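Local coordinates for protein putative mannose-1-phosphate guanylyl transferase (Thermus thermophilus, PDB 2CU2) that probably catalyses transfer of a guanylyl group from GTP to mannose 1-phosphate, yielding GDP-mannose, at residues 109-121 with 246-258. Residues are numbered along the deposited sequence; the frame is centred on the assembly and turned at random.
Sequences DHYVGDDEAYREA and VVLGRFPWDDVGN. With SO4 (sulfate ion), chain C.
Phe251 lays its ring against the first turns of helix 115-128, where Tyr118 CD1 sits over one face, 3.7 Å from Phe251 CZ, and Ala121 CB meets the edge in the ring plane. Beside this packing, 111-112 and 253-254 form a small antiparallel two-stranded sheet within the nucleotidyltransferase domain (GT-A clan), separate from the large sheet that contains strand 244-249. The Tyr118 and Phe251 ring planes are 49° apart, so this is an oblique aromatic pair. With chi1 at 48°, Phe251 CG stands between its backbone N and carbonyl carbon, which sends the ring toward Ala117, Tyr118 and Ala121, while Val112 CG1 reaches Phe251 CD1 at 3.9 Å. Tyr111 and Asp254 are the hydrogen-bonded pair of the small sheet: Tyr111 N gives a straight bond to Asp254 O (2.7 Å), and Asp254 N returns a longer one to Tyr111 O (3.1 Å). Gly113 N prolongs the pairing to Pro252 O.

On the side of the sheet bearing Val112 and Trp253, Trp253 runs alongside His110, and a water oxygen lies 2.9 Å from His110 ND1 and accepts from Trp253 NE1 at 3.1 Å. The same imidazole takes Asp255 CA over one face, 25° off the normal, a CH-pi contact. An alanine in place of His110 removes the imidazole and would probably leave that water without its histidine partner and Asp255 CA without its aromatic cover. The carboxylate of Asp255 turns instead to Tyr148 OH. Asp254 OD1 forms a salt bridge with Arg264 NH2 and also closes an Asx turn, accepting from Val256 N at 3.0 Å through its anti lone pair.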
ATOM      1  N   ASP A 109      -6.965 -10.740 -23.444  1.00 33.01           N
ATOM      2  CA  ASP A 109      -7.004 -10.291 -22.058  1.00 33.95           C
ATOM      3  C   ASP A 109      -7.945 -11.133 -21.194  1.00 33.65           C
ATOM      4  O   ASP A 109      -8.590 -10.646 -20.278  1.00 34.84           O
ATOM      5  CB  ASP A 109      -7.412  -8.813 -22.035  1.00 33.21           C
ATOM      6  CG  ASP A 109      -8.841  -8.651 -22.548  1.00 35.14           C
ATOM      7  OD1 ASP A 109      -9.142  -9.219 -23.600  1.00 35.07           O
ATOM      8  OD2 ASP A 109      -9.610  -7.909 -21.940  1.00 39.03           O
ATOM      9  N   HIS A 110      -8.034 -12.436 -21.538  1.00 31.90           N
ATOM     10  CA  HIS A 110      -8.866 -13.341 -20.748  1.00 31.27           C
ATOM     11  C   HIS A 110      -8.026 -14.420 -20.048  1.00 32.78           C
ATOM     12  O   HIS A 110      -6.915 -14.738 -20.452  1.00 35.99           O
ATOM     13  CB  HIS A 110      -9.875 -14.003 -21.690  1.00 29.69           C
ATOM     14  CG  HIS A 110     -10.934 -13.006 -22.080  1.00 27.25           C
ATOM     15  ND1 HIS A 110     -12.049 -13.336 -22.778  1.00 28.48           N
ATOM     16  CD2 HIS A 110     -10.961 -11.629 -21.825  1.00 27.34           C
ATOM     17  CE1 HIS A 110     -12.730 -12.185 -22.940  1.00 26.79           C
ATOM     18  NE2 HIS A 110     -12.102 -11.148 -22.379  1.00 28.94           N
ATOM     19  N   TYR A 111      -8.574 -14.959 -18.946  1.00 31.88           N
ATOM     20  CA  TYR A 111      -7.901 -16.069 -18.282  1.00 32.67           C
ATOM     21  C   TYR A 111      -8.556 -17.406 -18.637  1.00 31.99           C
ATOM     22  O   TYR A 111      -9.771 -17.546 -18.652  1.00 33.09           O
ATOM     23  CB  TYR A 111      -7.968 -15.843 -16.773  1.00 32.67           C
ATOM     24  CG  TYR A 111      -7.554 -17.087 -16.070  1.00 32.11           C
ATOM     25  CD1 TYR A 111      -6.202 -17.370 -15.903  1.00 31.25           C
ATOM     26  CD2 TYR A 111      -8.510 -18.004 -15.636  1.00 33.55           C
ATOM     27  CE1 TYR A 111      -5.807 -18.554 -15.299  1.00 31.21           C
ATOM     28  CE2 TYR A 111      -8.116 -19.192 -15.041  1.00 31.60           C
ATOM     29  CZ  TYR A 111      -6.772 -19.470 -14.873  1.00 32.71           C
ATOM     30  OH  TYR A 111      -6.372 -20.646 -14.271  1.00 33.69           O
ATOM     31  N   VAL A 112      -7.717 -18.390 -18.936  1.00 30.90           N
ATOM     32  CA  VAL A 112      -8.163 -19.733 -19.285  1.00 30.19           C
ATOM     33  C   VAL A 112      -7.345 -20.676 -18.406  1.00 31.03           C
ATOM     34  O   VAL A 112      -6.121 -20.574 -18.351  1.00 29.62           O
ATOM     35  CB  VAL A 112      -7.903 -20.028 -20.775  1.00 30.89           C
ATOM     36  CG1 VAL A 112      -8.188 -21.499 -21.080  1.00 31.90           C
ATOM     37  CG2 VAL A 112      -8.794 -19.118 -21.634  1.00 29.61           C
ATOM     38  N   GLY A 113      -8.018 -21.577 -17.704  1.00 30.61           N
ATOM     39  CA  GLY A 113      -7.301 -22.474 -16.819  1.00 32.75           C
ATOM     40  C   GLY A 113      -7.033 -23.877 -17.329  1.00 34.28           C
ATOM     41  O   GLY A 113      -6.588 -24.729 -16.562  1.00 34.84           O
ATOM     42  N   ASP A 114      -7.289 -24.126 -18.609  1.00 34.82           N
ATOM     43  CA  ASP A 114      -7.056 -25.456 -19.188  1.00 34.07           C
ATOM     44  C   ASP A 114      -6.782 -25.271 -20.676  1.00 33.37           C
ATOM     45  O   ASP A 114      -7.705 -25.274 -21.489  1.00 32.16           O
ATOM     46  CB  ASP A 114      -8.291 -26.341 -18.994  1.00 33.27           C
ATOM     47  CG  ASP A 114      -8.014 -27.808 -19.281  1.00 35.54           C
ATOM     48  OD1 ASP A 114      -7.129 -28.103 -20.110  1.00 33.68           O
ATOM     49  OD2 ASP A 114      -8.695 -28.672 -18.685  1.00 35.98           O
ATOM     50  N   ASP A 115      -5.510 -25.111 -21.023  1.00 33.73           N
ATOM     51  CA  ASP A 115      -5.112 -24.888 -22.404  1.00 35.88           C
ATOM     52  C   ASP A 115      -5.582 -25.966 -23.375  1.00 36.68           C
ATOM     53  O   ASP A 115      -6.049 -25.657 -24.477  1.00 36.62           O
ATOM     54  CB  ASP A 115      -3.591 -24.737 -22.488  1.00 35.99           C
ATOM     55  CG  ASP A 115      -3.088 -23.517 -21.738  1.00 37.71           C
ATOM     56  OD1 ASP A 115      -3.903 -22.856 -21.062  1.00 37.47           O
ATOM     57  OD2 ASP A 115      -1.877 -23.218 -21.822  1.00 38.84           O
ATOM     58  N   GLU A 116      -5.466 -27.227 -22.970  1.00 36.51           N
ATOM     59  CA  GLU A 116      -5.884 -28.324 -23.834  1.00 37.32           C
ATOM     60  C   GLU A 116      -7.380 -28.277 -24.094  1.00 35.54           C
ATOM     61  O   GLU A 116      -7.817 -28.381 -25.237  1.00 37.00           O
ATOM     62  CB  GLU A 116      -5.499 -29.678 -23.224  1.00 40.25           C
ATOM     63  CG  GLU A 116      -3.995 -29.921 -23.156  1.00 46.68           C
ATOM     64  CD  GLU A 116      -3.373 -29.473 -21.836  1.00 50.41           C
ATOM     65  OE1 GLU A 116      -3.977 -28.622 -21.139  1.00 48.49           O
ATOM     66  OE2 GLU A 116      -2.277 -29.979 -21.491  1.00 51.09           O
ATOM     67  N   ALA A 117      -8.169 -28.117 -23.040  1.00 34.69           N
ATOM     68  CA  ALA A 117      -9.615 -28.060 -23.200  1.00 34.09           C
ATOM     69  C   ALA A 117      -9.983 -26.825 -24.024  1.00 34.94           C
ATOM     70  O   ALA A 117     -10.973 -26.829 -24.753  1.00 36.60           O
ATOM     71  CB  ALA A 117     -10.297 -28.015 -21.836  1.00 33.00           C
ATOM     72  N   TYR A 118      -9.173 -25.778 -23.913  1.00 34.16           N
ATOM     73  CA  TYR A 118      -9.410 -24.545 -24.651  1.00 34.00           C
ATOM     74  C   TYR A 118      -9.210 -24.821 -26.140  1.00 34.14           C
ATOM     75  O   TYR A 118     -10.043 -24.446 -26.971  1.00 33.67           O
ATOM     76  CB  TYR A 118      -8.434 -23.462 -24.187  1.00 33.16           C
ATOM     77  CG  TYR A 118      -8.606 -22.129 -24.886  1.00 38.71           C
ATOM     78  CD1 TYR A 118      -9.382 -21.113 -24.323  1.00 38.81           C
ATOM     79  CD2 TYR A 118      -7.958 -21.871 -26.099  1.00 39.45           C
ATOM     80  CE1 TYR A 118      -9.505 -19.867 -24.944  1.00 39.15           C
ATOM     81  CE2 TYR A 118      -8.071 -20.631 -26.731  1.00 39.68           C
ATOM     82  CZ  TYR A 118      -8.845 -19.633 -26.148  1.00 40.38           C
ATOM     83  OH  TYR A 118      -8.948 -18.406 -26.768  1.00 39.04           O
ATOM     84  N   ARG A 119      -8.106 -25.485 -26.474  1.00 33.48           N
ATOM     85  CA  ARG A 119      -7.830 -25.810 -27.867  1.00 34.34           C
ATOM     86  C   ARG A 119      -8.887 -26.751 -28.429  1.00 34.16           C
ATOM     87  O   ARG A 119      -9.341 -26.575 -29.554  1.00 34.22           O
ATOM     88  CB  ARG A 119      -6.443 -26.434 -28.015  1.00 33.78           C
ATOM     89  CG  ARG A 119      -5.311 -25.429 -27.866  1.00 31.54           C
ATOM     90  CD  ARG A 119      -3.985 -26.042 -28.295  1.00 33.48           C
ATOM     91  NE  ARG A 119      -3.495 -27.030 -27.338  1.00 31.48           N
ATOM     92  CZ  ARG A 119      -2.828 -26.734 -26.225  1.00 33.46           C
ATOM     93  NH1 ARG A 119      -2.562 -25.469 -25.910  1.00 29.18           N
ATOM     94  NH2 ARG A 119      -2.419 -27.713 -25.422  1.00 32.16           N
ATOM     95  N   GLU A 120      -9.298 -27.740 -27.641  1.00 35.35           N
ATOM     96  CA  GLU A 120     -10.305 -28.686 -28.105  1.00 35.83           C
ATOM     97  C   GLU A 120     -11.600 -27.953 -28.447  1.00 35.25           C
ATOM     98  O   GLU A 120     -12.259 -28.277 -29.438  1.00 33.48           O
ATOM     99  CB  GLU A 120     -10.534 -29.776 -27.050  1.00 39.58           C
ATOM    100  CG  GLU A 120      -9.412 -30.812 -27.046  1.00 45.88           C
ATOM    101  CD  GLU A 120      -9.532 -31.842 -25.935  1.00 49.75           C
ATOM    102  OE1 GLU A 120     -10.449 -31.716 -25.094  1.00 51.32           O
ATOM    103  OE2 GLU A 120      -8.694 -32.772 -25.896  1.00 50.56           O
ATOM    104  N   ALA A 121     -11.952 -26.948 -27.649  1.00 34.65           N
ATOM    105  CA  ALA A 121     -13.162 -26.167 -27.912  1.00 34.27           C
ATOM    106  C   ALA A 121     -13.018 -25.372 -29.217  1.00 33.14           C
ATOM    107  O   ALA A 121     -13.960 -25.287 -30.013  1.00 32.90           O
ATOM    108  CB  ALA A 121     -13.437 -25.213 -26.754  1.00 32.34           C
ATOM    109  N   VAL A 246     -22.952 -22.543 -31.395  1.00 34.94           N
ATOM    110  CA  VAL A 246     -22.204 -22.300 -30.166  1.00 34.21           C
ATOM    111  C   VAL A 246     -21.583 -23.585 -29.613  1.00 34.92           C
ATOM    112  O   VAL A 246     -22.239 -24.608 -29.461  1.00 35.40           O
ATOM    113  CB  VAL A 246     -23.163 -21.698 -29.137  1.00 32.89           C
ATOM    114  CG1 VAL A 246     -22.407 -21.358 -27.854  1.00 33.67           C
ATOM    115  CG2 VAL A 246     -23.795 -20.437 -29.698  1.00 32.76           C
ATOM    116  N   VAL A 247     -20.302 -23.473 -29.284  1.00 33.87           N
ATOM    117  CA  VAL A 247     -19.548 -24.514 -28.597  1.00 34.76           C
ATOM    118  C   VAL A 247     -19.323 -24.165 -27.123  1.00 35.09           C
ATOM    119  O   VAL A 247     -18.879 -23.083 -26.768  1.00 35.60           O
ATOM    120  CB  VAL A 247     -18.205 -24.683 -29.308  1.00 34.38           C
ATOM    121  CG1 VAL A 247     -17.377 -25.757 -28.605  1.00 34.34           C
ATOM    122  CG2 VAL A 247     -18.434 -25.098 -30.749  1.00 34.69           C
ATOM    123  N   LEU A 248     -19.691 -25.121 -26.249  1.00 34.79           N
ATOM    124  CA  LEU A 248     -19.523 -24.887 -24.821  1.00 35.35           C
ATOM    125  C   LEU A 248     -18.131 -25.296 -24.335  1.00 35.36           C
ATOM    126  O   LEU A 248     -17.719 -26.446 -24.414  1.00 36.70           O
ATOM    127  CB  LEU A 248     -20.584 -25.700 -24.076  1.00 34.39           C
ATOM    128  CG  LEU A 248     -21.990 -25.113 -24.215  1.00 36.18           C
ATOM    129  CD1 LEU A 248     -22.982 -25.747 -23.239  1.00 36.63           C
ATOM    130  CD2 LEU A 248     -22.036 -23.608 -23.958  1.00 37.31           C
ATOM    131  N   GLY A 249     -17.379 -24.290 -23.853  1.00 34.68           N
ATOM    132  CA  GLY A 249     -16.081 -24.581 -23.254  1.00 36.70           C
ATOM    133  C   GLY A 249     -16.238 -24.923 -21.770  1.00 38.70           C
ATOM    134  O   GLY A 249     -17.006 -24.314 -21.039  1.00 41.41           O
ATOM    135  N   ARG A 250     -15.507 -25.968 -21.335  1.00 39.65           N
ATOM    136  CA  ARG A 250     -15.662 -26.418 -19.954  1.00 43.41           C
ATOM    137  C   ARG A 250     -14.410 -26.148 -19.117  1.00 41.73           C
ATOM    138  O   ARG A 250     -14.264 -26.616 -17.995  1.00 45.93           O
ATOM    139  CB  ARG A 250     -15.955 -27.915 -19.975  1.00 44.19           C
ATOM    140  CG  ARG A 250     -17.100 -28.274 -20.921  1.00 45.09           C
ATOM    141  CD  ARG A 250     -17.836 -29.537 -20.463  1.00 47.50           C
ATOM    142  NE  ARG A 250     -18.959 -29.829 -21.357  1.00 49.51           N
ATOM    143  CZ  ARG A 250     -20.089 -29.120 -21.178  1.00 51.03           C
ATOM    144  NH1 ARG A 250     -20.150 -28.194 -20.237  1.00 51.51           N
ATOM    145  NH2 ARG A 250     -21.145 -29.348 -21.965  1.00 49.66           N
ATOM    146  N   PHE A 251     -13.485 -25.354 -19.684  1.00 38.82           N
ATOM    147  CA  PHE A 251     -12.360 -24.885 -18.892  1.00 35.33           C
ATOM    148  C   PHE A 251     -12.708 -23.646 -18.066  1.00 34.37           C
ATOM    149  O   PHE A 251     -13.632 -22.905 -18.375  1.00 33.70           O
ATOM    150  CB  PHE A 251     -11.221 -24.561 -19.856  1.00 34.86           C
ATOM    151  CG  PHE A 251     -11.737 -23.722 -20.988  1.00 35.12           C
ATOM    152  CD1 PHE A 251     -11.942 -22.360 -20.796  1.00 34.98           C
ATOM    153  CD2 PHE A 251     -12.028 -24.309 -22.208  1.00 37.17           C
ATOM    154  CE1 PHE A 251     -12.443 -21.588 -21.834  1.00 35.96           C
ATOM    155  CE2 PHE A 251     -12.529 -23.527 -23.244  1.00 35.36           C
ATOM    156  CZ  PHE A 251     -12.736 -22.166 -23.062  1.00 37.13           C
ATOM    157  N   PRO A 252     -11.956 -23.461 -16.965  1.00 33.10           N
ATOM    158  CA  PRO A 252     -12.088 -22.261 -16.158  1.00 32.71           C
ATOM    159  C   PRO A 252     -11.820 -21.008 -16.996  1.00 31.61           C
ATOM    160  O   PRO A 252     -10.904 -20.953 -17.807  1.00 31.57           O
ATOM    161  CB  PRO A 252     -11.085 -22.356 -15.009  1.00 32.02           C
ATOM    162  CG  PRO A 252     -10.738 -23.838 -14.894  1.00 33.04           C
ATOM    163  CD  PRO A 252     -10.948 -24.346 -16.399  1.00 32.31           C
ATOM    164  N   TRP A 253     -12.692 -20.001 -16.804  1.00 29.52           N
ATOM    165  CA  TRP A 253     -12.577 -18.821 -17.653  1.00 30.23           C
ATOM    166  C   TRP A 253     -13.071 -17.548 -16.955  1.00 30.22           C
ATOM    167  O   TRP A 253     -14.116 -17.509 -16.318  1.00 31.75           O
ATOM    168  CB  TRP A 253     -13.391 -19.070 -18.925  1.00 29.89           C
ATOM    169  CG  TRP A 253     -13.446 -17.841 -19.747  1.00 30.65           C
ATOM    170  CD1 TRP A 253     -12.537 -17.457 -20.758  1.00 30.69           C
ATOM    171  CD2 TRP A 253     -14.475 -16.823 -19.711  1.00 31.04           C
ATOM    172  NE1 TRP A 253     -12.897 -16.297 -21.369  1.00 29.96           N
ATOM    173  CE2 TRP A 253     -14.150 -15.864 -20.700  1.00 30.43           C
ATOM    174  CE3 TRP A 253     -15.620 -16.648 -18.937  1.00 29.96           C
ATOM    175  CZ2 TRP A 253     -14.971 -14.764 -20.896  1.00 30.15           C
ATOM    176  CZ3 TRP A 253     -16.441 -15.549 -19.132  1.00 30.85           C
ATOM    177  CH2 TRP A 253     -16.111 -14.600 -20.115  1.00 29.61           C
ATOM    178  N   ASP A 254     -12.241 -16.493 -17.063  1.00 28.31           N
ATOM    179  CA  ASP A 254     -12.618 -15.192 -16.515  1.00 27.30           C
ATOM    180  C   ASP A 254     -12.079 -14.068 -17.405  1.00 27.80           C
ATOM    181  O   ASP A 254     -11.004 -14.156 -17.976  1.00 27.42           O
ATOM    182  CB  ASP A 254     -12.015 -15.074 -15.114  1.00 28.61           C
ATOM    183  CG  ASP A 254     -12.887 -14.164 -14.257  1.00 31.63           C
ATOM    184  OD1 ASP A 254     -12.879 -12.958 -14.508  1.00 30.89           O
ATOM    185  OD2 ASP A 254     -13.544 -14.664 -13.344  1.00 32.12           O
ATOM    186  N   ASP A 255     -12.883 -13.001 -17.552  1.00 26.89           N
ATOM    187  CA  ASP A 255     -12.414 -11.906 -18.392  1.00 29.01           C
ATOM    188  C   ASP A 255     -11.363 -11.044 -17.679  1.00 28.16           C
ATOM    189  O   ASP A 255     -10.700 -10.202 -18.273  1.00 28.42           O
ATOM    190  CB  ASP A 255     -13.618 -11.071 -18.852  1.00 29.99           C
ATOM    191  CG  ASP A 255     -14.075 -10.115 -17.757  1.00 34.87           C
ATOM    192  OD1 ASP A 255     -14.613  -9.063 -18.110  1.00 37.78           O
ATOM    193  OD2 ASP A 255     -13.933 -10.439 -16.583  1.00 34.46           O
ATOM    194  N   VAL A 256     -11.232 -11.284 -16.357  1.00 28.48           N
ATOM    195  CA  VAL A 256     -10.285 -10.511 -15.551  1.00 27.97           C
ATOM    196  C   VAL A 256     -10.529  -9.003 -15.636  1.00 27.98           C
ATOM    197  O   VAL A 256      -9.624  -8.209 -15.859  1.00 30.19           O
ATOM    198  CB  VAL A 256      -8.860 -10.835 -16.005  1.00 30.18           C
ATOM    199  CG1 VAL A 256      -7.865 -10.339 -14.958  1.00 29.91           C
ATOM    200  CG2 VAL A 256      -8.692 -12.333 -16.189  1.00 28.56           C
ATOM    201  N   GLY A 257     -11.808  -8.612 -15.475  1.00 25.93           N
ATOM    202  CA  GLY A 257     -12.180  -7.210 -15.662  1.00 28.21           C
ATOM    203  C   GLY A 257     -11.725  -6.327 -14.501  1.00 27.34           C
ATOM    204  O   GLY A 257     -11.430  -5.147 -14.652  1.00 28.03           O
ATOM    205  N   ASN A 258     -11.681  -6.861 -13.284  1.00 29.12           N
ATOM    206  CA  ASN A 258     -11.242  -6.075 -12.133  1.00 28.78           C
ATOM    207  C   ASN A 258     -10.443  -6.917 -11.132  1.00 28.29           C
ATOM    208  O   ASN A 258     -10.284  -8.121 -11.281  1.00 28.17           O
ATOM    209  CB  ASN A 258     -12.483  -5.495 -11.452  1.00 29.73           C
ATOM    210  CG  ASN A 258     -13.330  -6.617 -10.913  1.00 30.71           C
ATOM    211  OD1 ASN A 258     -12.852  -7.523 -10.235  1.00 33.46           O
ATOM    212  ND2 ASN A 258     -14.635  -6.546 -11.228  1.00 33.30           N
TER
HETATM  213  S   SO4 C1002      -3.082 -30.540 -27.549  1.00 81.23           S
HETATM  214  O1  SO4 C1002      -2.090 -30.052 -26.650  1.00 80.08           O
HETATM  215  O2  SO4 C1002      -3.163 -31.934 -27.811  1.00 79.93           O
HETATM  216  O3  SO4 C1002      -2.882 -29.831 -28.915  1.00 79.84           O
HETATM  217  O4  SO4 C1002      -4.414 -30.131 -27.147  1.00 80.12           O
HETATM  218  O   HOH W   1     -11.678 -15.846 -24.235  1.00 41.82           O
HETATM  219  O   HOH W   2     -13.429 -27.449 -23.519  1.00 41.61           O